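Long-range contacts in probable glutathione reductase (Sinorhizobium meliloti, PDB 4DNA), which probably catalyses the NADPH-dependent reduction of glutathione disulfide to glutathione, as an FAD-containing homodimer with a redox-active disulfide: residues 157-166 and 259-267; 180-188 and 343-351. One frame throughout, in Å; residues are numbered along the deposited sequence.

Interaction 1: 157-166 and 259-267. With FAD (flavin-adenine dinucleotide), chain C.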
# COMPACT_ATOMS: atom_id res chain seq x y z
N CYS A 157 28.55 -22.75 -9.33
CA CYS A 157 27.60 -21.87 -8.68
C CYS A 157 26.49 -21.44 -9.62
O CYS A 157 26.55 -21.73 -10.82
CB CYS A 157 28.32 -20.65 -8.16
SG CYS A 157 29.48 -21.07 -6.85
N ILE A 158 25.48 -20.76 -9.09
CA ILE A 158 24.40 -20.27 -9.93
C ILE A 158 24.26 -18.75 -9.89
O ILE A 158 24.75 -18.09 -8.98
CB ILE A 158 23.05 -20.96 -9.62
CG1 ILE A 158 22.68 -20.81 -8.14
CG2 ILE A 158 23.09 -22.41 -10.04
CD1 ILE A 158 21.22 -21.12 -7.86
N THR A 159 23.60 -18.20 -10.91
CA THR A 159 23.24 -16.79 -10.91
C THR A 159 21.73 -16.69 -10.94
O THR A 159 21.04 -17.71 -11.04
CB THR A 159 23.82 -16.02 -12.11
OG1 THR A 159 23.24 -16.50 -13.33
CG2 THR A 159 25.32 -16.16 -12.19
N SER A 160 21.22 -15.47 -10.88
CA SER A 160 19.80 -15.23 -11.05
C SER A 160 19.30 -15.70 -12.42
O SER A 160 18.10 -15.96 -12.61
CB SER A 160 19.50 -13.76 -10.80
OG SER A 160 20.31 -12.91 -11.60
N ASN A 161 20.20 -15.82 -13.39
CA ASN A 161 19.81 -16.41 -14.65
C ASN A 161 19.27 -17.81 -14.40
O ASN A 161 18.18 -18.13 -14.85
CB ASN A 161 20.97 -16.43 -15.63
CG ASN A 161 21.17 -15.10 -16.33
OD1 ASN A 161 20.23 -14.33 -16.47
ND2 ASN A 161 22.39 -14.83 -16.77
N GLU A 162 20.00 -18.62 -13.63
CA GLU A 162 19.60 -20.02 -13.41
C GLU A 162 18.68 -20.19 -12.23
O GLU A 162 18.13 -21.28 -12.04
CB GLU A 162 20.81 -20.92 -13.18
CG GLU A 162 21.75 -21.01 -14.34
CD GLU A 162 22.70 -19.85 -14.34
OE1 GLU A 162 23.30 -19.59 -13.27
OE2 GLU A 162 22.82 -19.19 -15.39
N ALA A 163 18.54 -19.16 -11.42
CA ALA A 163 17.81 -19.32 -10.17
C ALA A 163 16.35 -19.63 -10.44
O ALA A 163 15.79 -20.58 -9.89
CB ALA A 163 17.96 -18.08 -9.31
N PHE A 164 15.75 -18.84 -11.32
CA PHE A 164 14.34 -19.01 -11.63
C PHE A 164 14.04 -20.38 -12.22
O PHE A 164 12.93 -20.90 -12.06
CB PHE A 164 13.86 -17.92 -12.58
CG PHE A 164 13.96 -16.54 -12.01
CD1 PHE A 164 13.11 -16.14 -10.98
CD2 PHE A 164 14.89 -15.65 -12.50
CE1 PHE A 164 13.20 -14.86 -10.44
CE2 PHE A 164 14.99 -14.38 -11.98
CZ PHE A 164 14.14 -13.98 -10.95
N ASP A 165 15.03 -20.96 -12.90
CA ASP A 165 14.81 -22.15 -13.70
C ASP A 165 15.57 -23.39 -13.26
O ASP A 165 15.79 -24.29 -14.07
CB ASP A 165 15.13 -21.87 -15.18
CG ASP A 165 14.13 -20.93 -15.84
OD1 ASP A 165 12.92 -21.02 -15.55
OD2 ASP A 165 14.58 -20.10 -16.66
N LEU A 166 15.97 -23.45 -11.99
CA LEU A 166 16.62 -24.67 -11.51
C LEU A 166 15.73 -25.88 -11.85
O LEU A 166 14.51 -25.80 -11.72
CB LEU A 166 16.88 -24.62 -10.01
CG LEU A 166 17.92 -23.61 -9.54
CD1 LEU A 166 17.83 -23.43 -8.04
CD2 LEU A 166 19.31 -24.08 -9.92
N GLN A 259 22.73 -25.80 -3.64
CA GLN A 259 23.16 -24.80 -4.62
C GLN A 259 23.91 -23.67 -3.92
O GLN A 259 23.65 -23.37 -2.74
CB GLN A 259 21.96 -24.23 -5.39
CG GLN A 259 21.09 -25.26 -6.09
CD GLN A 259 21.66 -25.74 -7.41
OE1 GLN A 259 22.34 -25.01 -8.12
NE2 GLN A 259 21.37 -26.98 -7.75
N VAL A 260 24.85 -23.07 -4.66
CA VAL A 260 25.56 -21.87 -4.20
C VAL A 260 25.35 -20.74 -5.20
O VAL A 260 25.86 -20.79 -6.31
CB VAL A 260 27.07 -22.12 -4.00
CG1 VAL A 260 27.77 -20.83 -3.59
CG2 VAL A 260 27.31 -23.20 -2.96
N MSE A 261 24.59 -19.73 -4.79
CA MSE A 261 24.28 -18.63 -5.66
C MSE A 261 25.21 -17.49 -5.42
O MSE A 261 25.39 -17.05 -4.27
CB MSE A 261 22.86 -18.16 -5.36
CG MSE A 261 22.42 -17.13 -6.39
SE MSE A 261 20.53 -16.77 -5.99
CE MSE A 261 19.86 -16.38 -7.80
N LEU A 262 25.79 -16.99 -6.51
CA LEU A 262 26.52 -15.74 -6.49
C LEU A 262 25.63 -14.58 -6.93
O LEU A 262 25.22 -14.50 -8.09
CB LEU A 262 27.73 -15.81 -7.40
CG LEU A 262 28.68 -16.95 -7.10
CD1 LEU A 262 29.68 -16.99 -8.23
CD2 LEU A 262 29.34 -16.77 -5.74
N ALA A 263 25.33 -13.70 -5.98
CA ALA A 263 24.50 -12.53 -6.22
C ALA A 263 25.26 -11.27 -5.87
O ALA A 263 24.74 -10.42 -5.15
CB ALA A 263 23.22 -12.63 -5.42
N LEU A 264 26.50 -11.15 -6.36
CA LEU A 264 27.32 -9.98 -6.05
C LEU A 264 27.65 -9.17 -7.31
O LEU A 264 28.73 -9.32 -7.89
CB LEU A 264 28.61 -10.37 -5.32
CG LEU A 264 28.71 -11.74 -4.67
CD1 LEU A 264 29.25 -12.74 -5.67
CD2 LEU A 264 29.61 -11.66 -3.46
N GLY A 265 26.71 -8.32 -7.72
CA GLY A 265 26.92 -7.42 -8.84
C GLY A 265 26.59 -7.95 -10.22
O GLY A 265 26.57 -9.17 -10.45
N ARG A 266 26.31 -7.02 -11.12
CA ARG A 266 26.10 -7.29 -12.54
C ARG A 266 27.16 -6.54 -13.34
O ARG A 266 27.81 -5.65 -12.82
CB ARG A 266 24.69 -6.86 -12.96
CG ARG A 266 23.60 -7.74 -12.38
CD ARG A 266 22.20 -7.30 -12.78
NE ARG A 266 21.91 -7.44 -14.21
CZ ARG A 266 21.70 -8.60 -14.83
NH1 ARG A 266 21.81 -9.73 -14.14
NH2 ARG A 266 21.42 -8.65 -16.13
N MSE A 267 27.34 -6.90 -14.60
CA MSE A 267 28.34 -6.26 -15.41
C MSE A 267 27.84 -5.97 -16.76
O MSE A 267 26.91 -6.63 -17.19
CB MSE A 267 29.44 -7.24 -15.56
CG MSE A 267 30.46 -6.94 -14.50
SE MSE A 267 31.66 -8.45 -14.69
CE MSE A 267 32.86 -8.07 -13.18
PA FAD C . 17.96 -5.25 -20.41
O1A FAD C . 19.10 -5.79 -19.57
O2A FAD C . 16.53 -5.25 -19.93
O5B FAD C . 17.96 -5.99 -21.83
C5B FAD C . 18.83 -5.62 -22.91
C4B FAD C . 18.73 -6.74 -23.93
O4B FAD C . 19.75 -6.69 -24.92
C3B FAD C . 18.86 -8.08 -23.24
O3B FAD C . 17.67 -8.84 -23.49
C2B FAD C . 20.11 -8.70 -23.83
O2B FAD C . 19.99 -10.12 -23.96
C1B FAD C . 20.24 -8.01 -25.18
N9A FAD C . 21.62 -7.90 -25.68
C8A FAD C . 22.72 -7.78 -24.91
N7A FAD C . 23.85 -7.68 -25.65
C5A FAD C . 23.47 -7.72 -26.93
C6A FAD C . 24.20 -7.64 -28.21
N6A FAD C . 25.54 -7.52 -28.17
N1A FAD C . 23.46 -7.71 -29.35
C2A FAD C . 22.12 -7.85 -29.32
N3A FAD C . 21.40 -7.92 -28.18
C4A FAD C . 22.01 -7.86 -26.96
N1 FAD C . 14.46 -3.14 -11.67
C2 FAD C . 13.41 -2.53 -11.08
O2 FAD C . 13.13 -1.36 -11.39
N3 FAD C . 12.65 -3.17 -10.16
C4 FAD C . 12.88 -4.43 -9.76
O4 FAD C . 12.14 -4.98 -8.91
C4X FAD C . 14.03 -5.16 -10.36
N5 FAD C . 14.33 -6.43 -10.02
C5X FAD C . 15.39 -7.06 -10.60
C6 FAD C . 15.69 -8.38 -10.25
C7 FAD C . 16.78 -9.03 -10.83
C7M FAD C . 17.07 -10.45 -10.42
C8 FAD C . 17.62 -8.33 -11.85
C8M FAD C . 18.80 -8.98 -12.53
C9 FAD C . 17.32 -7.02 -12.20
C9A FAD C . 16.24 -6.36 -11.62
N10 FAD C . 15.94 -5.03 -11.98
C10 FAD C . 14.83 -4.41 -11.36
C1' FAD C . 16.78 -4.34 -12.98
C2' FAD C . 16.15 -4.28 -14.37
O2' FAD C . 15.82 -5.61 -14.80
C3' FAD C . 17.10 -3.59 -15.35
O3' FAD C . 17.54 -2.36 -14.75
C4' FAD C . 16.44 -3.28 -16.70
O4' FAD C . 16.14 -4.51 -17.37
C5' FAD C . 17.36 -2.44 -17.57
O5' FAD C . 17.12 -2.78 -18.94
P FAD C . 18.12 -2.39 -20.15
O1P FAD C . 17.40 -1.47 -21.11
O2P FAD C . 19.47 -1.99 -19.59
O3P FAD C . 18.32 -3.77 -20.94
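Ile158 forms a single parallel beta bridge to Met261: its N donates to Val260 O (2.8 Å) and its O accepts from Leu262 N (2.9 Å). Before the bridge, Cys157 SG packs on Val260 CG1 (3.7 Å) while its CB faces Leu262 CG. Ile158 CG1 rests against Met261 CB (3.8 Å), and its side chain crosses that of Gln259 at about a right angle, CG2 3.3 Å from Gln259 OE1. The bend in Gln259 at chi2 (-80°) brings that amide back beside Leu166, whose CD2 passes OE1 at 3.6 Å. Strand 259-262 is an outermost strand of the parallel four-stranded sheet in the Rossmann-like domain thought to bind NADPH; strand 172-176 pairs with one side of it, and Ile158 adds one bridged residue on the other. The selenomethionine Met261 has CG anti to its own N (chi1 -172°), which lays its chain along Ile158 O. Helix 160-163 starts with a capping box: Thr159 N donates to Glu162 OE1 (2.8 Å), and Thr159 OG1 donates to the same oxygen from the same face of the carboxylate. Farther along, Arg266 turns one guanidinium face to the flavin methyl, with NH1 3.5 Å from FAD C8M, and its side chain also touches Thr42, an FAD-binding residue.

Interaction 2: 180-188 and 343-351. With FAD (flavin-adenine dinucleotide), chain C.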
# COMPACT_ATOMS: atom_id res chain seq x y z
N TYR A 180 20.21 -6.00 -2.94
CA TYR A 180 18.80 -6.32 -3.00
C TYR A 180 18.48 -7.67 -3.67
O TYR A 180 17.47 -8.31 -3.31
CB TYR A 180 18.01 -5.17 -3.62
CG TYR A 180 17.94 -5.14 -5.12
CD1 TYR A 180 18.97 -4.59 -5.89
CD2 TYR A 180 16.80 -5.64 -5.78
CE1 TYR A 180 18.90 -4.54 -7.27
CE2 TYR A 180 16.71 -5.62 -7.18
CZ TYR A 180 17.75 -5.06 -7.92
OH TYR A 180 17.66 -5.04 -9.29
N ILE A 181 19.31 -8.10 -4.63
CA ILE A 181 19.09 -9.38 -5.31
C ILE A 181 19.27 -10.54 -4.36
O ILE A 181 18.43 -11.45 -4.30
CB ILE A 181 19.99 -9.56 -6.55
CG1 ILE A 181 19.61 -8.54 -7.62
CG2 ILE A 181 19.86 -10.95 -7.16
CD1 ILE A 181 20.59 -8.45 -8.77
N ALA A 182 20.36 -10.48 -3.61
CA ALA A 182 20.70 -11.48 -2.62
C ALA A 182 19.57 -11.60 -1.61
O ALA A 182 19.02 -12.69 -1.42
CB ALA A 182 22.00 -11.12 -1.94
N VAL A 183 19.17 -10.49 -1.00
CA VAL A 183 18.18 -10.57 0.06
C VAL A 183 16.80 -11.01 -0.43
O VAL A 183 16.10 -11.73 0.29
CB VAL A 183 18.12 -9.31 0.94
CG1 VAL A 183 19.48 -9.06 1.57
CG2 VAL A 183 17.68 -8.10 0.14
N GLU A 184 16.42 -10.62 -1.65
CA GLU A 184 15.17 -11.07 -2.26
C GLU A 184 15.15 -12.59 -2.43
O GLU A 184 14.27 -13.27 -1.91
CB GLU A 184 14.96 -10.38 -3.59
CG GLU A 184 14.65 -8.89 -3.49
CD GLU A 184 14.32 -8.24 -4.84
OE1 GLU A 184 14.82 -8.71 -5.91
OE2 GLU A 184 13.57 -7.24 -4.81
N PHE A 185 16.13 -13.12 -3.14
CA PHE A 185 16.20 -14.55 -3.35
C PHE A 185 16.23 -15.35 -2.05
O PHE A 185 15.48 -16.31 -1.91
CB PHE A 185 17.38 -14.90 -4.24
CG PHE A 185 17.03 -14.86 -5.69
CD1 PHE A 185 16.30 -15.90 -6.26
CD2 PHE A 185 17.37 -13.78 -6.47
CE1 PHE A 185 15.93 -15.86 -7.59
CE2 PHE A 185 17.01 -13.74 -7.81
CZ PHE A 185 16.30 -14.79 -8.37
N ALA A 186 17.07 -14.94 -1.11
CA ALA A 186 17.14 -15.59 0.19
C ALA A 186 15.77 -15.67 0.81
O ALA A 186 15.38 -16.69 1.35
CB ALA A 186 18.08 -14.86 1.11
N ASN A 187 15.02 -14.58 0.71
CA ASN A 187 13.65 -14.59 1.20
C ASN A 187 12.72 -15.47 0.36
O ASN A 187 11.88 -16.17 0.93
CB ASN A 187 13.12 -13.17 1.34
CG ASN A 187 13.60 -12.51 2.60
OD1 ASN A 187 13.05 -12.74 3.68
ND2 ASN A 187 14.65 -11.71 2.50
N ILE A 188 12.89 -15.45 -0.96
CA ILE A 188 12.06 -16.29 -1.81
C ILE A 188 12.30 -17.75 -1.42
O ILE A 188 11.37 -18.46 -1.03
CB ILE A 188 12.30 -16.03 -3.32
CG1 ILE A 188 11.65 -14.71 -3.75
CG2 ILE A 188 11.70 -17.14 -4.17
CD1 ILE A 188 12.28 -14.08 -4.96
N THR A 343 12.58 3.70 -4.31
CA THR A 343 12.88 2.31 -4.66
C THR A 343 12.25 1.36 -3.66
O THR A 343 11.95 1.74 -2.52
CB THR A 343 14.39 2.02 -4.72
OG1 THR A 343 15.04 2.52 -3.54
CG2 THR A 343 15.03 2.63 -5.96
N ALA A 344 12.05 0.12 -4.09
CA ALA A 344 11.60 -0.95 -3.21
C ALA A 344 12.62 -2.10 -3.17
O ALA A 344 13.46 -2.23 -4.06
CB ALA A 344 10.23 -1.45 -3.65
N VAL A 345 12.56 -2.90 -2.12
CA VAL A 345 13.27 -4.16 -2.08
C VAL A 345 12.22 -5.17 -1.68
O VAL A 345 11.59 -5.04 -0.63
CB VAL A 345 14.40 -4.19 -1.02
CG1 VAL A 345 15.02 -5.58 -0.94
CG2 VAL A 345 15.47 -3.16 -1.36
N PHE A 346 12.01 -6.16 -2.52
CA PHE A 346 10.95 -7.09 -2.24
C PHE A 346 11.42 -8.25 -1.43
O PHE A 346 11.24 -9.41 -1.80
CB PHE A 346 10.24 -7.47 -3.51
CG PHE A 346 9.41 -6.36 -4.05
CD1 PHE A 346 8.19 -6.04 -3.45
CD2 PHE A 346 9.87 -5.60 -5.10
CE1 PHE A 346 7.42 -5.00 -3.93
CE2 PHE A 346 9.11 -4.56 -5.60
CZ PHE A 346 7.88 -4.25 -5.01
N SER A 347 12.06 -7.91 -0.32
CA SER A 347 12.37 -8.87 0.71
C SER A 347 11.11 -9.00 1.55
O SER A 347 10.03 -8.52 1.17
CB SER A 347 13.52 -8.38 1.56
OG SER A 347 13.20 -7.15 2.16
N GLN A 348 11.23 -9.66 2.68
CA GLN A 348 10.06 -9.94 3.46
C GLN A 348 10.58 -9.93 4.86
O GLN A 348 11.34 -10.83 5.23
CB GLN A 348 9.49 -11.32 3.10
CG GLN A 348 9.22 -11.55 1.60
CD GLN A 348 8.85 -12.99 1.28
OE1 GLN A 348 9.36 -13.58 0.32
NE2 GLN A 348 7.97 -13.56 2.07
N PRO A 349 10.25 -8.87 5.64
CA PRO A 349 9.38 -7.74 5.28
C PRO A 349 9.93 -6.86 4.14
O PRO A 349 11.16 -6.77 3.96
CB PRO A 349 9.31 -6.92 6.58
CG PRO A 349 10.58 -7.26 7.29
CD PRO A 349 10.83 -8.71 6.99
N GLU A 350 9.03 -6.22 3.38
CA GLU A 350 9.44 -5.31 2.31
C GLU A 350 10.15 -4.09 2.83
O GLU A 350 9.92 -3.64 3.94
CB GLU A 350 8.23 -4.80 1.55
CG GLU A 350 7.93 -5.54 0.29
CD GLU A 350 6.54 -5.21 -0.20
OE1 GLU A 350 6.40 -4.17 -0.89
OE2 GLU A 350 5.60 -5.96 0.14
N ILE A 351 11.01 -3.54 1.98
CA ILE A 351 11.51 -2.20 2.18
C ILE A 351 10.91 -1.29 1.09
O ILE A 351 10.64 -1.74 -0.02
CB ILE A 351 13.06 -2.18 2.27
CG1 ILE A 351 13.49 -2.99 3.50
CG2 ILE A 351 13.58 -0.75 2.38
CD1 ILE A 351 14.94 -3.41 3.54
PA FAD C . 17.96 -5.25 -20.41
O1A FAD C . 19.10 -5.79 -19.57
O2A FAD C . 16.53 -5.25 -19.93
O5B FAD C . 17.96 -5.99 -21.83
C5B FAD C . 18.83 -5.62 -22.91
C4B FAD C . 18.73 -6.74 -23.93
O4B FAD C . 19.75 -6.69 -24.92
C3B FAD C . 18.86 -8.08 -23.24
O3B FAD C . 17.67 -8.84 -23.49
C2B FAD C . 20.11 -8.70 -23.83
O2B FAD C . 19.99 -10.12 -23.96
C1B FAD C . 20.24 -8.01 -25.18
N9A FAD C . 21.62 -7.90 -25.68
C8A FAD C . 22.72 -7.78 -24.91
N7A FAD C . 23.85 -7.68 -25.65
C5A FAD C . 23.47 -7.72 -26.93
C6A FAD C . 24.20 -7.64 -28.21
N6A FAD C . 25.54 -7.52 -28.17
N1A FAD C . 23.46 -7.71 -29.35
C2A FAD C . 22.12 -7.85 -29.32
N3A FAD C . 21.40 -7.92 -28.18
C4A FAD C . 22.01 -7.86 -26.96
N1 FAD C . 14.46 -3.14 -11.67
C2 FAD C . 13.41 -2.53 -11.08
O2 FAD C . 13.13 -1.36 -11.39
N3 FAD C . 12.65 -3.17 -10.16
C4 FAD C . 12.88 -4.43 -9.76
O4 FAD C . 12.14 -4.98 -8.91
C4X FAD C . 14.03 -5.16 -10.36
N5 FAD C . 14.33 -6.43 -10.02
C5X FAD C . 15.39 -7.06 -10.60
C6 FAD C . 15.69 -8.38 -10.25
C7 FAD C . 16.78 -9.03 -10.83
C7M FAD C . 17.07 -10.45 -10.42
C8 FAD C . 17.62 -8.33 -11.85
C8M FAD C . 18.80 -8.98 -12.53
C9 FAD C . 17.32 -7.02 -12.20
C9A FAD C . 16.24 -6.36 -11.62
N10 FAD C . 15.94 -5.03 -11.98
C10 FAD C . 14.83 -4.41 -11.36
C1' FAD C . 16.78 -4.34 -12.98
C2' FAD C . 16.15 -4.28 -14.37
O2' FAD C . 15.82 -5.61 -14.80
C3' FAD C . 17.10 -3.59 -15.35
O3' FAD C . 17.54 -2.36 -14.75
C4' FAD C . 16.44 -3.28 -16.70
O4' FAD C . 16.14 -4.51 -17.37
C5' FAD C . 17.36 -2.44 -17.57
O5' FAD C . 17.12 -2.78 -18.94
P FAD C . 18.12 -2.39 -20.15
O1P FAD C . 17.40 -1.47 -21.11
O2P FAD C . 19.47 -1.99 -19.59
O3P FAD C . 18.32 -3.77 -20.94
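The side chain of Val345 crosses that of Val183 at about a right angle, CG1 3.8 Å from Val183 CG2, and its CG2 rests on Tyr180 CB (3.9 Å). The Tyr180 ring turns from the strand to the flavin (chi1 85°), its CE2 edge 3.8 Å from FAD N5, while Ile181 CG1 covers the ring centre. Helix 180-191 follows the Gly-rich turn of the Rossmann-like domain that probably binds NADPH; Tyr180 occupies a position consistent with that of the tyrosine lid over the nicotinamide pocket in other glutathione reductases. One turn on, the extended Glu184 lies alongside Phe346, and its OE2 accepts from Phe346 N (3.0 Å, 157°) through the anti lone pair while also salt-bridging Lys51. Phe346 centres an inverse gamma turn and packs on Pro440 of the second subunit. Asn187 ND2 grips Val183 O (2.6 Å) from above the carbonyl plane, across from the helical donor Asn187 N. Asn187 OD1 and Gln348 O, two acceptors 3.0 Å apart, are both bonded to Lys224 NZ. A leucine at Asn187 would probably leave Lys224 with one acceptor fewer and Val183 O without its second donor. Beyond, Ser347 OG donates to Pro349 O (2.7 Å) across the cis peptide preceding Pro349.

From the N terminus the order is 157-166, 180-188, 259-267, 343-351, so the two contacts cross rather than nest. Interaction 1 closes a loop that leaves through strand 172-176 and helix 180-191 and comes back at strand 259-262; interaction 2 starts inside that loop and closes only at strand 343-345. The first thus stays in the nucleotide-binding part of the chain, whereas the second ties that part to the sheet of the dimerisation domain. Their centres are 15 Å apart, yet they meet at Phe185, which packs on Ser160, Ala163, Met261 and Phe164 from the face of its helix turned away from 343-351. Both reach the same flavin.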